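Local coordinates for protein signal peptidase I (Enterococcus faecalis, PDB 4ME8) that probably cleaves hydrophobic N-terminal signal or leader sequences from secreted proteins, as a serine endopeptidase of the peptidase S26 family, at residues N87-Q90 and D91-L94. Numbering follows the deposited sequence.
Sequences NYTQ and DFTL
The ring of F92 turns back along the chain and meets Q90 and T89, two and three residues earlier. Its CD1 comes to 3.0 Å from the backbone O of Q90, which lies near the ring plane at the edge, so the aromatic C-H faces a carbonyl oxygen. Next along the same edge, CG2 of T89 lies in the ring plane, 3.7 Å from CE1 of F92. With F92 chi1 at 67°, CG sits between the backbone N and the carbonyl carbon, and this folds the ring toward Q90 and T89. Q90 has its CG in the same position (chi1 83°), close to the next peptide: CG of Q90 is 3.6 Å from O of D91. A bend at chi2 then turns the amide end of Q90, where OE1 is held by NH1 of R124 and NE2 by OH of Y125, both from helix 123-126. The loop 87-91 leads into the short, weakly bonded strand 92-93, outermost in the smaller antiparallel sheet of this chain, where F92 pairs through its backbone with Y58 of strand 56-59. The F92 side chain packs on Y58 and V56 of that strand and on R124. The T89 side chain lies about 12 Å from that of K46, the predicted catalytic lysine. On the polar side, one water bridges the extended segment, donating to O of T89 (2.7 Å) and to OD1 of D91 (2.6 Å). The D91 carboxylate oxygen OD1 also accepts a bond from N of D60, so two donors grip it. ND2 of N87 stays 3.8 Å from that OD1, with the amide and carboxylate planes 53° apart. T89 directs OG1 to NH1 of R117, leaving its methyl for the F92 ring.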
ATOM      1  N   ASN A  87      14.057   9.688  -2.103  1.00103.98           N
ATOM      2  CA  ASN A  87      13.374   8.398  -1.946  1.00 94.02           C
ATOM      3  C   ASN A  87      12.018   8.432  -2.657  1.00 87.02           C
ATOM      4  O   ASN A  87      11.236   9.370  -2.480  1.00 86.01           O
ATOM      5  CB  ASN A  87      13.151   8.050  -0.469  1.00 90.35           C
ATOM      6  CG  ASN A  87      14.385   7.463   0.203  1.00 93.08           C
ATOM      7  OD1 ASN A  87      15.332   7.018  -0.453  1.00 95.05           O
ATOM      8  ND2 ASN A  87      14.365   7.443   1.530  1.00 91.59           N
ATOM      9  N   TYR A  88      11.751   7.400  -3.452  1.00 81.29           N
ATOM     10  CA  TYR A  88      10.515   7.286  -4.225  1.00 75.43           C
ATOM     11  C   TYR A  88       9.280   7.241  -3.315  1.00 71.08           C
ATOM     12  O   TYR A  88       8.247   7.852  -3.610  1.00 70.22           O
ATOM     13  CB  TYR A  88      10.585   6.022  -5.085  1.00 72.54           C
ATOM     14  CG  TYR A  88       9.555   5.937  -6.179  1.00 69.65           C
ATOM     15  CD1 TYR A  88       9.508   6.891  -7.185  1.00 73.05           C
ATOM     16  CD2 TYR A  88       8.646   4.889  -6.223  1.00 64.99           C
ATOM     17  CE1 TYR A  88       8.574   6.813  -8.202  1.00 71.65           C
ATOM     18  CE2 TYR A  88       7.712   4.799  -7.238  1.00 63.61           C
ATOM     19  CZ  TYR A  88       7.678   5.765  -8.225  1.00 67.08           C
ATOM     20  OH  TYR A  88       6.749   5.688  -9.235  1.00 66.36           O
ATOM     21  N   THR A  89       9.401   6.498  -2.219  1.00 68.69           N
ATOM     22  CA  THR A  89       8.371   6.420  -1.186  1.00 64.43           C
ATOM     23  C   THR A  89       8.963   7.002   0.093  1.00 66.89           C
ATOM     24  O   THR A  89      10.052   6.605   0.508  1.00 68.47           O
ATOM     25  CB  THR A  89       7.942   4.957  -0.917  1.00 59.34           C
ATOM     26  OG1 THR A  89       7.559   4.321  -2.144  1.00 57.04           O
ATOM     27  CG2 THR A  89       6.779   4.902   0.062  1.00 55.80           C
ATOM     28  N   GLN A  90       8.244   7.934   0.718  1.00 67.77           N
ATOM     29  CA  GLN A  90       8.738   8.604   1.924  1.00 71.67           C
ATOM     30  C   GLN A  90       8.775   7.627   3.099  1.00 69.05           C
ATOM     31  O   GLN A  90       8.013   6.647   3.135  1.00 63.63           O
ATOM     32  CB  GLN A  90       7.902   9.865   2.263  1.00 74.47           C
ATOM     33  CG  GLN A  90       6.594   9.658   3.044  1.00 72.32           C
ATOM     34  CD  GLN A  90       5.394   9.352   2.154  1.00 71.81           C
ATOM     35  OE1 GLN A  90       5.471   8.511   1.254  1.00 71.36           O
ATOM     36  NE2 GLN A  90       4.272  10.032   2.408  1.00 71.62           N
ATOM     37  N   ASP A  91       9.678   7.883   4.042  1.00 71.07           N
ATOM     38  CA  ASP A  91       9.710   7.129   5.290  1.00 69.83           C
ATOM     39  C   ASP A  91       8.359   7.252   6.021  1.00 66.93           C
ATOM     40  O   ASP A  91       7.804   8.345   6.158  1.00 70.83           O
ATOM     41  CB  ASP A  91      10.842   7.622   6.210  1.00 75.45           C
ATOM     42  CG  ASP A  91      12.243   7.363   5.639  1.00 78.87           C
ATOM     43  OD1 ASP A  91      12.399   6.548   4.708  1.00 76.77           O
ATOM     44  OD2 ASP A  91      13.201   7.985   6.139  1.00 83.75           O
ATOM     45  N   PHE A  92       7.824   6.125   6.467  1.00 62.97           N
ATOM     46  CA  PHE A  92       6.644   6.128   7.320  1.00 62.04           C
ATOM     47  C   PHE A  92       6.481   4.790   8.020  1.00 59.54           C
ATOM     48  O   PHE A  92       7.069   3.794   7.612  1.00 58.96           O
ATOM     49  CB  PHE A  92       5.367   6.461   6.524  1.00 60.78           C
ATOM     50  CG  PHE A  92       4.959   5.400   5.521  1.00 56.96           C
ATOM     51  CD1 PHE A  92       5.435   5.436   4.219  1.00 56.73           C
ATOM     52  CD2 PHE A  92       4.072   4.386   5.874  1.00 54.06           C
ATOM     53  CE1 PHE A  92       5.055   4.473   3.294  1.00 54.14           C
ATOM     54  CE2 PHE A  92       3.696   3.415   4.957  1.00 51.46           C
ATOM     55  CZ  PHE A  92       4.186   3.461   3.665  1.00 50.93           C
ATOM     56  N   THR A  93       5.724   4.812   9.111  1.00 59.76           N
ATOM     57  CA  THR A  93       5.073   3.638   9.661  1.00 57.85           C
ATOM     58  C   THR A  93       3.563   3.910   9.659  1.00 57.65           C
ATOM     59  O   THR A  93       3.121   5.004   9.306  1.00 59.15           O
ATOM     60  CB  THR A  93       5.535   3.327  11.105  1.00 59.54           C
ATOM     61  OG1 THR A  93       5.042   4.324  12.000  1.00 61.67           O
ATOM     62  CG2 THR A  93       7.054   3.261  11.205  1.00 62.03           C
ATOM     63  N   LEU A  94       2.770   2.922  10.060  1.00 56.90           N
ATOM     64  CA  LEU A  94       1.334   3.132  10.226  1.00 57.52           C
ATOM     65  C   LEU A  94       1.055   4.077  11.411  1.00 60.82           C
ATOM     66  O   LEU A  94      -0.042   4.613  11.526  1.00 61.14           O
ATOM     67  CB  LEU A  94       0.588   1.796  10.400  1.00 55.99           C
ATOM     68  CG  LEU A  94       0.702   0.725   9.304  1.00 51.75           C
ATOM     69  CD1 LEU A  94      -0.041  -0.540   9.714  1.00 50.81           C
ATOM     70  CD2 LEU A  94       0.180   1.242   7.977  1.00 50.76           C
TER
HETATM   71  O   HOH W   1      11.103   5.493   2.708  1.00 52.22           O